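MRNA export factor (Human herpesvirus 1, PDB 4YXP) regulates viral gene expression, inhibits host splicing and mediates nuclear export of intronless viral mRNAs, here as its folded, zinc-binding C-terminal domain, which forms an intertwined dimer. Local coordinates at residues B[105-110]-B[147-152]; B[120-125]-B[140-145]; B[111-116]-B[234-239]; B[178-183]-B[196-201]; B[41-46]-B[93-98]. All blocks are in the same frame, centred on the assembly; numbering follows the deposited sequence.

Interaction 1 of 5, residues B[105-110]-B[147-152]; sequences CVLRQE and AAVLDN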
# COMPACT_ATOMS: atom_id res chain seq x y z
N CYS B 105 -3.27 -7.06 8.46
CA CYS B 105 -2.23 -6.07 8.71
C CYS B 105 -0.92 -6.46 8.04
O CYS B 105 -0.23 -5.61 7.46
CB CYS B 105 -2.01 -5.88 10.21
SG CYS B 105 -3.38 -5.10 11.07
N VAL B 106 -0.56 -7.74 8.12
CA VAL B 106 0.67 -8.22 7.50
C VAL B 106 0.65 -7.95 6.00
O VAL B 106 1.61 -7.41 5.45
CB VAL B 106 0.87 -9.73 7.77
CG1 VAL B 106 2.07 -10.27 6.99
CG2 VAL B 106 1.06 -9.98 9.26
N LEU B 107 -0.44 -8.31 5.35
CA LEU B 107 -0.54 -8.22 3.90
C LEU B 107 -0.55 -6.77 3.42
O LEU B 107 -0.12 -6.47 2.30
CB LEU B 107 -1.79 -8.95 3.41
CG LEU B 107 -1.56 -10.40 2.95
CD1 LEU B 107 -0.73 -11.19 3.95
CD2 LEU B 107 -2.90 -11.09 2.71
N ARG B 108 -1.03 -5.87 4.26
CA ARG B 108 -1.10 -4.45 3.90
C ARG B 108 0.25 -3.74 4.06
O ARG B 108 0.41 -2.61 3.60
CB ARG B 108 -2.19 -3.75 4.72
CG ARG B 108 -3.58 -4.10 4.20
CD ARG B 108 -4.74 -3.56 5.03
NE ARG B 108 -6.00 -4.08 4.51
CZ ARG B 108 -6.68 -3.55 3.50
NH1 ARG B 108 -6.26 -2.45 2.90
NH2 ARG B 108 -7.81 -4.13 3.09
N GLN B 109 1.23 -4.41 4.69
CA GLN B 109 2.56 -3.81 4.86
C GLN B 109 3.68 -4.64 4.23
O GLN B 109 4.86 -4.32 4.39
CB GLN B 109 2.85 -3.59 6.35
CG GLN B 109 2.89 -4.84 7.21
CD GLN B 109 4.21 -5.59 7.14
OE1 GLN B 109 5.23 -5.11 7.62
NE2 GLN B 109 4.18 -6.78 6.54
N GLU B 110 3.33 -5.70 3.50
CA GLU B 110 4.34 -6.54 2.84
C GLU B 110 5.04 -5.82 1.69
O GLU B 110 4.45 -4.94 1.06
CB GLU B 110 3.69 -7.83 2.30
CG GLU B 110 3.45 -8.88 3.36
CD GLU B 110 2.91 -10.18 2.78
OE1 GLU B 110 2.07 -10.13 1.86
OE2 GLU B 110 3.33 -11.25 3.27
N ALA B 147 -8.74 -8.61 -0.02
CA ALA B 147 -8.72 -7.16 -0.26
C ALA B 147 -7.39 -6.53 0.13
O ALA B 147 -7.00 -5.51 -0.43
CB ALA B 147 -9.86 -6.49 0.50
N ALA B 148 -6.70 -7.13 1.09
CA ALA B 148 -5.44 -6.58 1.59
C ALA B 148 -4.32 -6.73 0.57
O ALA B 148 -3.56 -5.78 0.33
CB ALA B 148 -5.06 -7.25 2.90
N VAL B 149 -4.20 -7.91 -0.04
CA VAL B 149 -3.16 -8.12 -1.04
C VAL B 149 -3.54 -7.35 -2.31
O VAL B 149 -2.67 -6.80 -2.99
CB VAL B 149 -2.91 -9.64 -1.31
CG1 VAL B 149 -4.21 -10.40 -1.53
CG2 VAL B 149 -1.96 -9.83 -2.49
N LEU B 150 -4.83 -7.27 -2.60
CA LEU B 150 -5.31 -6.45 -3.72
C LEU B 150 -4.88 -4.99 -3.57
O LEU B 150 -4.29 -4.41 -4.48
CB LEU B 150 -6.84 -6.53 -3.83
CG LEU B 150 -7.50 -5.63 -4.87
CD1 LEU B 150 -6.96 -5.91 -6.26
CD2 LEU B 150 -9.01 -5.80 -4.84
N ASP B 151 -5.19 -4.39 -2.42
CA ASP B 151 -4.85 -2.99 -2.16
C ASP B 151 -3.34 -2.75 -2.24
O ASP B 151 -2.89 -1.75 -2.80
CB ASP B 151 -5.36 -2.54 -0.79
CG ASP B 151 -6.85 -2.23 -0.79
OD1 ASP B 151 -7.48 -2.31 -1.87
OD2 ASP B 151 -7.38 -1.89 0.29
N ASN B 152 -2.57 -3.65 -1.65
CA ASN B 152 -1.12 -3.51 -1.62
C ASN B 152 -0.52 -3.55 -3.03
O ASN B 152 0.28 -2.69 -3.39
CB ASN B 152 -0.50 -4.62 -0.75
CG ASN B 152 0.89 -4.25 -0.27
OD1 ASN B 152 1.29 -3.09 -0.29
ND2 ASN B 152 1.64 -5.25 0.19
O HOH W 1 2.15 -1.02 1.97

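Interaction 2 of 5, residues B[120-125]-B[140-145]; sequences DETLAW and DPIIGT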
# COMPACT_ATOMS: atom_id res chain seq x y z
N ASP B 120 -0.40 -15.52 -4.68
CA ASP B 120 -0.34 -16.94 -5.05
C ASP B 120 -0.84 -17.84 -3.92
O ASP B 120 -1.49 -18.85 -4.17
CB ASP B 120 1.08 -17.33 -5.45
CG ASP B 120 1.43 -16.89 -6.87
OD1 ASP B 120 0.57 -17.03 -7.77
OD2 ASP B 120 2.55 -16.40 -7.08
N GLU B 121 -0.53 -17.47 -2.68
CA GLU B 121 -1.02 -18.22 -1.52
C GLU B 121 -2.54 -18.23 -1.53
O GLU B 121 -3.17 -19.27 -1.31
CB GLU B 121 -0.49 -17.61 -0.21
CG GLU B 121 -0.83 -18.42 1.04
CD GLU B 121 -0.44 -17.71 2.33
OE1 GLU B 121 -0.38 -16.46 2.34
OE2 GLU B 121 -0.19 -18.40 3.34
N THR B 122 -3.13 -17.07 -1.80
CA THR B 122 -4.58 -16.92 -1.82
C THR B 122 -5.20 -17.76 -2.93
O THR B 122 -6.14 -18.51 -2.69
CB THR B 122 -4.98 -15.44 -2.02
OG1 THR B 122 -4.38 -14.64 -1.00
CG2 THR B 122 -6.50 -15.28 -1.96
N LEU B 123 -4.67 -17.64 -4.14
CA LEU B 123 -5.24 -18.34 -5.28
C LEU B 123 -4.96 -19.85 -5.25
O LEU B 123 -5.80 -20.65 -5.67
CB LEU B 123 -4.72 -17.74 -6.59
CG LEU B 123 -5.12 -16.28 -6.86
CD1 LEU B 123 -4.74 -15.88 -8.28
CD2 LEU B 123 -6.61 -16.03 -6.63
N ALA B 124 -3.80 -20.25 -4.75
CA ALA B 124 -3.50 -21.67 -4.63
C ALA B 124 -4.40 -22.32 -3.58
O ALA B 124 -4.84 -23.46 -3.73
CB ALA B 124 -2.03 -21.89 -4.29
N TRP B 125 -4.68 -21.57 -2.51
CA TRP B 125 -5.61 -22.02 -1.48
C TRP B 125 -6.99 -22.23 -2.08
O TRP B 125 -7.64 -23.25 -1.82
CB TRP B 125 -5.66 -21.00 -0.33
CG TRP B 125 -6.59 -21.37 0.79
CD1 TRP B 125 -7.81 -20.80 1.07
CD2 TRP B 125 -6.38 -22.37 1.79
NE1 TRP B 125 -8.36 -21.40 2.18
CE2 TRP B 125 -7.51 -22.36 2.64
CE3 TRP B 125 -5.35 -23.28 2.05
CZ2 TRP B 125 -7.63 -23.22 3.73
CZ3 TRP B 125 -5.47 -24.14 3.14
CH2 TRP B 125 -6.60 -24.10 3.96
N ASP B 140 -12.85 -17.52 6.42
CA ASP B 140 -11.55 -18.14 6.23
C ASP B 140 -10.46 -17.06 6.25
O ASP B 140 -10.57 -16.08 5.52
CB ASP B 140 -11.58 -18.92 4.91
CG ASP B 140 -10.26 -19.55 4.54
OD1 ASP B 140 -9.23 -18.86 4.54
OD2 ASP B 140 -10.28 -20.76 4.21
N PRO B 141 -9.41 -17.21 7.09
CA PRO B 141 -8.42 -16.13 7.18
C PRO B 141 -7.72 -15.78 5.86
O PRO B 141 -7.39 -14.61 5.65
CB PRO B 141 -7.40 -16.66 8.19
CG PRO B 141 -8.18 -17.60 9.04
CD PRO B 141 -9.18 -18.24 8.12
N ILE B 142 -7.51 -16.77 5.00
CA ILE B 142 -6.80 -16.55 3.75
C ILE B 142 -7.73 -15.87 2.74
O ILE B 142 -7.38 -14.84 2.15
CB ILE B 142 -6.23 -17.87 3.19
CG1 ILE B 142 -5.15 -18.40 4.14
CG2 ILE B 142 -5.66 -17.68 1.79
CD1 ILE B 142 -4.58 -19.76 3.76
N ILE B 143 -8.92 -16.43 2.56
CA ILE B 143 -9.90 -15.84 1.65
C ILE B 143 -10.33 -14.46 2.16
O ILE B 143 -10.49 -13.52 1.37
CB ILE B 143 -11.10 -16.78 1.46
CG1 ILE B 143 -10.64 -18.07 0.77
CG2 ILE B 143 -12.20 -16.10 0.64
CD1 ILE B 143 -11.71 -19.13 0.62
N GLY B 144 -10.49 -14.34 3.47
CA GLY B 144 -10.98 -13.12 4.07
C GLY B 144 -10.10 -11.88 3.92
O GLY B 144 -10.57 -10.76 4.08
N THR B 145 -8.82 -12.08 3.61
CA THR B 145 -7.89 -10.95 3.49
C THR B 145 -7.49 -10.68 2.04
O THR B 145 -6.47 -10.04 1.78
CB THR B 145 -6.61 -11.18 4.33
OG1 THR B 145 -6.00 -12.43 3.96
CG2 THR B 145 -6.93 -11.18 5.82
O HOH W 2 -5.23 -13.55 1.37

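Interaction 3 of 5, residues B[111-116]-B[234-239]; sequences NFIEAL and GLIEIL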
# COMPACT_ATOMS: atom_id res chain seq x y z
N ASN B 111 6.28 -6.20 1.41
CA ASN B 111 7.01 -5.64 0.27
C ASN B 111 6.52 -6.31 -1.01
O ASN B 111 5.69 -7.22 -0.95
CB ASN B 111 8.53 -5.77 0.45
CG ASN B 111 9.03 -7.21 0.38
OD1 ASN B 111 8.43 -8.08 -0.23
ND2 ASN B 111 10.17 -7.46 1.02
N PHE B 112 7.02 -5.88 -2.16
CA PHE B 112 6.42 -6.29 -3.43
C PHE B 112 6.50 -7.80 -3.66
O PHE B 112 5.51 -8.41 -4.06
CB PHE B 112 7.07 -5.56 -4.60
CG PHE B 112 6.49 -5.93 -5.94
CD1 PHE B 112 5.14 -5.72 -6.20
CD2 PHE B 112 7.27 -6.50 -6.92
CE1 PHE B 112 4.59 -6.06 -7.43
CE2 PHE B 112 6.73 -6.85 -8.15
CZ PHE B 112 5.39 -6.63 -8.40
N ILE B 113 7.66 -8.40 -3.43
CA ILE B 113 7.81 -9.84 -3.64
C ILE B 113 6.93 -10.60 -2.66
O ILE B 113 6.32 -11.61 -3.02
CB ILE B 113 9.29 -10.27 -3.50
CG1 ILE B 113 10.16 -9.57 -4.55
CG2 ILE B 113 9.43 -11.79 -3.62
CD1 ILE B 113 9.78 -9.89 -6.00
N GLU B 114 6.86 -10.13 -1.42
CA GLU B 114 6.00 -10.76 -0.42
C GLU B 114 4.54 -10.68 -0.84
O GLU B 114 3.78 -11.64 -0.67
CB GLU B 114 6.20 -10.11 0.95
CG GLU B 114 7.54 -10.46 1.60
CD GLU B 114 7.82 -9.63 2.84
OE1 GLU B 114 7.20 -8.56 3.03
OE2 GLU B 114 8.67 -10.06 3.65
N ALA B 115 4.14 -9.54 -1.40
CA ALA B 115 2.77 -9.36 -1.86
C ALA B 115 2.42 -10.35 -2.98
O ALA B 115 1.33 -10.93 -2.99
CB ALA B 115 2.56 -7.92 -2.34
N LEU B 116 3.35 -10.54 -3.91
CA LEU B 116 3.15 -11.49 -5.00
C LEU B 116 2.93 -12.89 -4.43
O LEU B 116 2.05 -13.62 -4.87
CB LEU B 116 4.35 -11.50 -5.95
CG LEU B 116 4.59 -10.22 -6.76
CD1 LEU B 116 5.85 -10.35 -7.60
CD2 LEU B 116 3.40 -9.90 -7.66
N GLY B 234 4.52 -14.24 -13.41
CA GLY B 234 3.91 -13.47 -14.48
C GLY B 234 4.11 -11.97 -14.36
O GLY B 234 4.41 -11.30 -15.35
N LEU B 235 3.96 -11.44 -13.16
CA LEU B 235 4.07 -10.01 -12.95
C LEU B 235 5.52 -9.56 -12.95
O LEU B 235 5.84 -8.47 -13.42
CB LEU B 235 3.37 -9.60 -11.65
CG LEU B 235 1.84 -9.68 -11.71
CD1 LEU B 235 1.24 -9.35 -10.35
CD2 LEU B 235 1.26 -8.76 -12.78
N ILE B 236 6.42 -10.40 -12.44
CA ILE B 236 7.84 -10.12 -12.56
C ILE B 236 8.23 -10.06 -14.04
O ILE B 236 9.07 -9.25 -14.43
CB ILE B 236 8.69 -11.16 -11.81
CG1 ILE B 236 8.51 -10.99 -10.30
CG2 ILE B 236 10.17 -11.03 -12.18
CD1 ILE B 236 9.15 -12.09 -9.47
N GLU B 237 7.62 -10.92 -14.85
CA GLU B 237 7.97 -10.98 -16.27
C GLU B 237 7.59 -9.71 -17.01
O GLU B 237 8.40 -9.18 -17.78
CB GLU B 237 7.30 -12.19 -16.95
CG GLU B 237 7.65 -12.29 -18.43
CD GLU B 237 7.22 -13.61 -19.06
OE1 GLU B 237 6.17 -14.15 -18.66
OE2 GLU B 237 7.93 -14.09 -19.96
N ILE B 238 6.38 -9.20 -16.80
CA ILE B 238 5.92 -8.05 -17.58
C ILE B 238 6.66 -6.79 -17.13
O ILE B 238 6.84 -5.87 -17.92
CB ILE B 238 4.39 -7.87 -17.49
CG1 ILE B 238 3.93 -7.55 -16.07
CG2 ILE B 238 3.69 -9.11 -18.02
CD1 ILE B 238 2.47 -7.13 -15.99
N LEU B 239 7.09 -6.75 -15.87
CA LEU B 239 7.91 -5.65 -15.39
C LEU B 239 9.24 -5.64 -16.14
O LEU B 239 9.86 -4.59 -16.30
CB LEU B 239 8.13 -5.76 -13.87
CG LEU B 239 6.96 -5.29 -13.00
CD1 LEU B 239 7.10 -5.77 -11.56
CD2 LEU B 239 6.83 -3.78 -13.04

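Interaction 4 of 5, residues B[178-183]-B[196-201]; sequences SRRRLA and LARLAN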
# COMPACT_ATOMS: atom_id res chain seq x y z
N SER B 178 -13.44 -2.18 -10.95
CA SER B 178 -14.81 -1.71 -10.79
C SER B 178 -15.78 -2.62 -11.56
O SER B 178 -16.84 -2.98 -11.04
CB SER B 178 -14.94 -0.27 -11.28
OG SER B 178 -16.29 0.15 -11.25
N ARG B 179 -15.41 -2.97 -12.78
CA ARG B 179 -16.27 -3.79 -13.64
C ARG B 179 -16.28 -5.25 -13.19
O ARG B 179 -17.32 -5.90 -13.20
CB ARG B 179 -15.81 -3.68 -15.09
CG ARG B 179 -16.05 -2.31 -15.71
CD ARG B 179 -15.19 -2.08 -16.94
NE ARG B 179 -15.36 -3.13 -17.94
CZ ARG B 179 -16.22 -3.08 -18.96
NH1 ARG B 179 -17.00 -2.03 -19.14
NH2 ARG B 179 -16.28 -4.10 -19.81
N ARG B 180 -15.11 -5.75 -12.81
CA ARG B 180 -14.97 -7.10 -12.27
C ARG B 180 -15.59 -8.15 -13.20
O ARG B 180 -16.39 -8.98 -12.77
CB ARG B 180 -15.62 -7.18 -10.88
CG ARG B 180 -14.95 -6.27 -9.85
CD ARG B 180 -15.52 -6.46 -8.45
NE ARG B 180 -16.86 -5.88 -8.30
CZ ARG B 180 -17.11 -4.63 -7.89
NH1 ARG B 180 -16.11 -3.81 -7.60
NH2 ARG B 180 -18.36 -4.21 -7.79
N ARG B 181 -15.19 -8.11 -14.47
CA ARG B 181 -15.71 -9.03 -15.48
C ARG B 181 -14.63 -9.96 -15.99
O ARG B 181 -13.54 -9.53 -16.37
CB ARG B 181 -16.30 -8.25 -16.67
CG ARG B 181 -17.51 -7.41 -16.33
CD ARG B 181 -18.03 -6.68 -17.56
NE ARG B 181 -18.90 -5.56 -17.20
CZ ARG B 181 -19.56 -4.81 -18.08
NH1 ARG B 181 -19.47 -5.07 -19.38
NH2 ARG B 181 -20.32 -3.81 -17.65
N LEU B 182 -14.93 -11.26 -16.01
CA LEU B 182 -13.99 -12.25 -16.51
C LEU B 182 -13.61 -11.96 -17.96
O LEU B 182 -12.49 -12.22 -18.38
CB LEU B 182 -14.59 -13.65 -16.40
CG LEU B 182 -14.95 -14.10 -14.98
CD1 LEU B 182 -15.70 -15.42 -15.04
CD2 LEU B 182 -13.71 -14.21 -14.10
N ALA B 183 -14.56 -11.40 -18.71
CA ALA B 183 -14.35 -11.12 -20.13
C ALA B 183 -13.30 -10.04 -20.36
O ALA B 183 -12.82 -9.87 -21.48
CB ALA B 183 -15.67 -10.72 -20.78
N LEU B 196 -8.87 -11.07 -8.00
CA LEU B 196 -8.79 -10.63 -6.62
C LEU B 196 -9.92 -9.65 -6.29
O LEU B 196 -10.48 -9.70 -5.19
CB LEU B 196 -7.43 -9.97 -6.33
CG LEU B 196 -6.19 -10.86 -6.34
CD1 LEU B 196 -4.98 -10.06 -5.91
CD2 LEU B 196 -6.36 -12.09 -5.45
N ALA B 197 -10.27 -8.78 -7.23
CA ALA B 197 -11.34 -7.81 -7.00
C ALA B 197 -12.68 -8.52 -6.86
O ALA B 197 -13.50 -8.16 -6.01
CB ALA B 197 -11.40 -6.79 -8.13
N ARG B 198 -12.91 -9.53 -7.70
CA ARG B 198 -14.15 -10.30 -7.64
C ARG B 198 -14.24 -11.03 -6.31
O ARG B 198 -15.27 -10.98 -5.64
CB ARG B 198 -14.23 -11.30 -8.80
CG ARG B 198 -14.56 -10.66 -10.14
CD ARG B 198 -14.35 -11.62 -11.30
NE ARG B 198 -15.23 -12.79 -11.25
CZ ARG B 198 -16.44 -12.85 -11.80
NH1 ARG B 198 -16.95 -11.80 -12.44
NH2 ARG B 198 -17.16 -13.96 -11.71
N LEU B 199 -13.16 -11.70 -5.92
CA LEU B 199 -13.15 -12.45 -4.67
C LEU B 199 -13.34 -11.51 -3.48
O LEU B 199 -14.13 -11.78 -2.59
CB LEU B 199 -11.84 -13.24 -4.54
CG LEU B 199 -11.72 -14.20 -3.36
CD1 LEU B 199 -12.85 -15.23 -3.37
CD2 LEU B 199 -10.37 -14.90 -3.38
N ALA B 200 -12.61 -10.39 -3.47
CA ALA B 200 -12.73 -9.42 -2.39
C ALA B 200 -14.16 -8.88 -2.29
O ALA B 200 -14.67 -8.66 -1.19
CB ALA B 200 -11.75 -8.27 -2.59
N ASN B 201 -14.80 -8.68 -3.44
CA ASN B 201 -16.16 -8.17 -3.47
C ASN B 201 -17.13 -9.12 -2.78
O ASN B 201 -17.97 -8.70 -1.99
CB ASN B 201 -16.61 -7.92 -4.92
CG ASN B 201 -18.07 -7.50 -5.01
OD1 ASN B 201 -18.94 -8.32 -5.31
ND2 ASN B 201 -18.33 -6.23 -4.74
O HOH W 3 -18.46 -8.17 -8.54
O HOH W 4 -20.50 -6.51 -7.87

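Interaction 5 of 5, residues B[41-46]-B[93-98]; sequences DPFGGQ and PRAAST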
# COMPACT_ATOMS: atom_id res chain seq x y z
N ASP B 41 0.37 -11.28 23.11
CA ASP B 41 -0.45 -12.48 23.20
C ASP B 41 -1.79 -12.23 22.52
O ASP B 41 -2.83 -12.22 23.17
CB ASP B 41 -0.65 -12.89 24.66
CG ASP B 41 -1.36 -14.22 24.80
OD1 ASP B 41 -1.46 -14.97 23.81
OD2 ASP B 41 -1.82 -14.53 25.93
N PRO B 42 -1.76 -12.02 21.19
CA PRO B 42 -2.95 -11.57 20.45
C PRO B 42 -4.11 -12.57 20.49
O PRO B 42 -5.26 -12.15 20.42
CB PRO B 42 -2.42 -11.40 19.02
CG PRO B 42 -1.22 -12.25 18.95
CD PRO B 42 -0.61 -12.24 20.31
N PHE B 43 -3.81 -13.86 20.59
CA PHE B 43 -4.88 -14.86 20.66
C PHE B 43 -5.48 -14.90 22.05
O PHE B 43 -6.52 -15.52 22.27
CB PHE B 43 -4.35 -16.23 20.25
CG PHE B 43 -4.13 -16.37 18.77
CD1 PHE B 43 -5.19 -16.69 17.93
CD2 PHE B 43 -2.88 -16.17 18.21
CE1 PHE B 43 -5.00 -16.81 16.57
CE2 PHE B 43 -2.68 -16.29 16.85
CZ PHE B 43 -3.74 -16.61 16.02
N GLY B 44 -4.81 -14.24 23.00
CA GLY B 44 -5.33 -14.03 24.34
C GLY B 44 -6.12 -15.17 24.93
O GLY B 44 -7.28 -15.00 25.31
N GLY B 45 -5.50 -16.35 25.02
CA GLY B 45 -6.11 -17.48 25.70
C GLY B 45 -6.86 -18.45 24.81
O GLY B 45 -7.21 -19.54 25.26
N GLN B 46 -7.09 -18.08 23.55
CA GLN B 46 -7.81 -18.96 22.63
C GLN B 46 -7.07 -19.10 21.30
O GLN B 46 -7.55 -18.63 20.26
CB GLN B 46 -9.23 -18.44 22.38
CG GLN B 46 -10.12 -18.48 23.61
CD GLN B 46 -11.59 -18.63 23.27
OE1 GLN B 46 -11.95 -19.28 22.28
NE2 GLN B 46 -12.45 -18.03 24.08
N PRO B 93 -13.82 -20.50 15.22
CA PRO B 93 -14.18 -19.17 14.70
C PRO B 93 -13.52 -18.00 15.43
O PRO B 93 -13.14 -17.03 14.78
CB PRO B 93 -15.70 -19.12 14.88
CG PRO B 93 -16.04 -20.21 15.83
CD PRO B 93 -15.01 -21.26 15.64
N ARG B 94 -13.38 -18.08 16.75
CA ARG B 94 -12.78 -16.98 17.51
C ARG B 94 -11.30 -16.84 17.14
O ARG B 94 -10.83 -15.74 16.83
CB ARG B 94 -12.95 -17.19 19.01
CG ARG B 94 -14.39 -17.04 19.48
CD ARG B 94 -14.50 -16.92 21.00
NE ARG B 94 -13.88 -15.70 21.51
CZ ARG B 94 -13.97 -15.27 22.76
NH1 ARG B 94 -14.67 -15.96 23.66
NH2 ARG B 94 -13.37 -14.15 23.12
N ALA B 95 -10.57 -17.95 17.15
CA ALA B 95 -9.17 -17.94 16.73
C ALA B 95 -9.02 -17.47 15.28
O ALA B 95 -8.06 -16.76 14.94
CB ALA B 95 -8.55 -19.32 16.90
N ALA B 96 -9.96 -17.86 14.43
CA ALA B 96 -9.89 -17.51 13.01
C ALA B 96 -10.06 -16.01 12.79
O ALA B 96 -9.39 -15.44 11.92
CB ALA B 96 -10.95 -18.28 12.23
N SER B 97 -10.94 -15.38 13.55
CA SER B 97 -11.16 -13.94 13.41
C SER B 97 -9.91 -13.18 13.85
O SER B 97 -9.50 -12.21 13.20
CB SER B 97 -12.37 -13.48 14.23
OG SER B 97 -12.08 -13.44 15.61
N THR B 98 -9.31 -13.63 14.94
CA THR B 98 -8.03 -13.09 15.40
C THR B 98 -6.97 -13.22 14.31
O THR B 98 -6.31 -12.25 13.95
CB THR B 98 -7.56 -13.82 16.68
OG1 THR B 98 -8.51 -13.62 17.73
CG2 THR B 98 -6.20 -13.30 17.14
O HOH W 5 -7.97 -12.03 20.34
O HOH W 6 -8.39 -15.64 19.69

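Interaction 1 of 5, residues B[105-110]-B[147-152]
R108 reaches across to D151 by lying over A148. R108 starts out facing away from helix 146-167, but CG sits beside the backbone N and the chain then runs extended to NE, which brings the guanidinium back over that helix. A148 CA lies under one face, toward the rim. R108 NH1 donates to D151 OD2 at 2.9 Å, on the anti side of the carboxylate, and the two planes are turned 73° apart. This salt bridge is shared. R108 NE also pairs with D104, and NH1 donates to the T155 carbonyl of the second subunit.

The two helices run nearly parallel here, 13° apart, with axes 8.0 Å from each other. They belong to the all-helical folded domain of ICP27, close to the centre of the chain. L107 CB meets A148 CB at 3.7 Å, which the small alanine allows.

N152 turns its amide toward the backbone of residues 107-110, with CG anti to its own backbone N (chi1 -159°). N152 ND2 donates to E110 O at 3.0 Å, almost straight but from above the carbonyl plane. Water 1 donates to both R108 O and N152 OD1. R156 NE is a further partner of that OD1.

Interaction 2 of 5, residues B[120-125]-B[140-145]
W125 stands with I142 over one face and D140 and I143 near its edge. I142 CD1 lies over the five-membered ring in a CH-pi contact, 3.9 Å from its centroid and 19° off the normal. The two side chains cross at about a right angle. I143 CG1 comes in the ring plane, 3.9 Å from W125 CD1. W125 NE1 donates to D140 OD2 at 2.9 Å. The donor is on the syn side but well out of the carboxylate plane, and ring and carboxylate are 63° apart.

D140 is the N-cap of the short, weakly bonded helix 141-144. Its other oxygen, OD1, accepts from both I142 N and I143 N. One carboxylate therefore caps the helix and holds the indole of helix 112-132 at the same time. F269 of the second subunit also packs on W125.

About one turn earlier in helix 112-132, I142 CG2 lies 3.8 Å from T122 CA. Water 2 donates to T122 OG1 and to I142 O, and it also bonds T145 OG1. T122 OG1 has a second partner in the S118 carbonyl.

Interaction 3 of 5, residues B[111-116]-B[234-239]
L116 and L235 meet where helix 112-132 crosses helix 230-241. This is helix-helix packing, and residues 234-239 lie within the CHC2-type zinc finger. The short helical segments make an angle of 136°, and their axes stay 11.4 Å apart. Long side chains, not backbones, fill the gap.

The contact across the segments is apolar. L116 places a methyl on each of two residues. L116 CD2 presses on L235 CD1 at 3.5 Å, tighter than usual for two carbons, and L116 CD1 rests 3.8 Å from I236 CG1. Both pairs of side chains cross at a slant. I113 comes nearly at right angles to I236, with their CD1 atoms 4.2 Å apart. F112 points toward helix 230-241, its CG anti to the backbone N (chi1 -180°). L239 comes from the opposite direction, and its CD1 meets the ring at CE2 and CZ. L116 CG lies over one face of the same ring. I258 of helix 249-259 touches both F112 and L239. The side chain of L239 is about 9 Å from the zinc ion.

A polar pair within residues 111-116, N111 and E114, forms a capping box at the start of helix 112-132. N111 N donates to E114 OE1 at 3.0 Å. E114 N donates in return to N111 OD1 at 2.8 Å, nearly along the line of its C=O bond.

Interaction 4 of 5, residues B[178-183]-B[196-201]
The contact joins the turn after helix 173-179 to the side of helix 188-204, both within the range of the CHC2-type zinc finger. R180 leaves the first helix with positive phi, and R198 of the second helix grips it there. R198 NH1 donates to R180 O at 2.9 Å. The carbonyl lies near the guanidinium plane, but the donor is tilted 29° from the carbonyl plane. The R198 chain bends at chi3 (64°), which swings its flat end round to the turn. L182 lies across one face of this guanidinium. Its CG sits over the centre, and L182 CD2 is 3.5 Å from R198 NE.

R198 has further partners that help fix its rotation. NE donates to T214 O and NH2 to A213 O, so all three nitrogens hold backbone carbonyls. D6 of the second subunit binds the backbone N of L182 and of A183, and makes a long, weak ion pair with R198 NH1.

R180 folds the other way, over A197 toward N201. R180 CD is 3.6 Å from A197 O. Its guanidinium and the N201 amide are stacked, with planes only 7° apart. N201 ND2 lies over one face and S178 O over the centre of the opposite face. Two waters lie at the edge, in plane. Water 3 accepts from R180 NE at 2.8 Å, and water 4 accepts from R180 NH2 at 3.1 Å.

Interaction 5 of 5, residues B[41-46]-B[93-98]
The ring of F43 carries T98 CG2 on one face and A95 O at its edge. The methyl makes a CH-pi contact, 3.9 Å from the ring centroid and 24° off the normal. It lies toward the CD1 side, and this methyl also touches P42 O. F43 CE1 is 3.5 Å from A95 O. H265 of the second subunit meets F43 edge-to-face.

The second flat pair is Q46 and R94. The amide nitrogen NE2 sits over one face of the guanidinium, toward its rim, and the planes are 58° apart. Q46 NE2 and R94 NH1 are 3.1 Å apart, but both are donors, so this is a contact without a hydrogen bond. R94 bends at chi3 (65°), and its CD lies near Q46 OE1.

Residues 41-46 form two successive turns, a type I turn from D41 to G44 and a type I' turn from F43 to Q46. These lay the loop along the first turns of helix 93-109. Q46 O then rests 3.6 Å from A95 CB.

The polar link is made by water. Water 5 donates to P42 O at 2.7 Å and also bonds T98 OG1. Water 6 donates to Q46 O and bonds T98 OG1 at 2.8 Å. The loop is thus held to the helix by ring packing and bridging waters, with a direct hydrogen bond to P42 O from R249 of the second subunit.

In the fold
All five contacts join helices or loops of one all-helical domain, and all touch the second subunit, as expected of an intertwined dimer. Along the chain interaction 5 closes first. Interaction 2 is nested inside the loop closed by interaction 1, and interaction 4 inside that of interaction 3. Interactions 1 and 3 cross. Interaction 1 lies near the chain's centre and touches interactions 2, 3 and 4, whose centres are about 12, 14 and 17 Å away. Helix 93-109 serves interactions 1 and 5, and helix 112-132 serves 2 and 3. Interactions 3 and 5 lie about 31 Å apart between centres, on opposite sides of the chain's centre, with interaction 3 toward the zinc site.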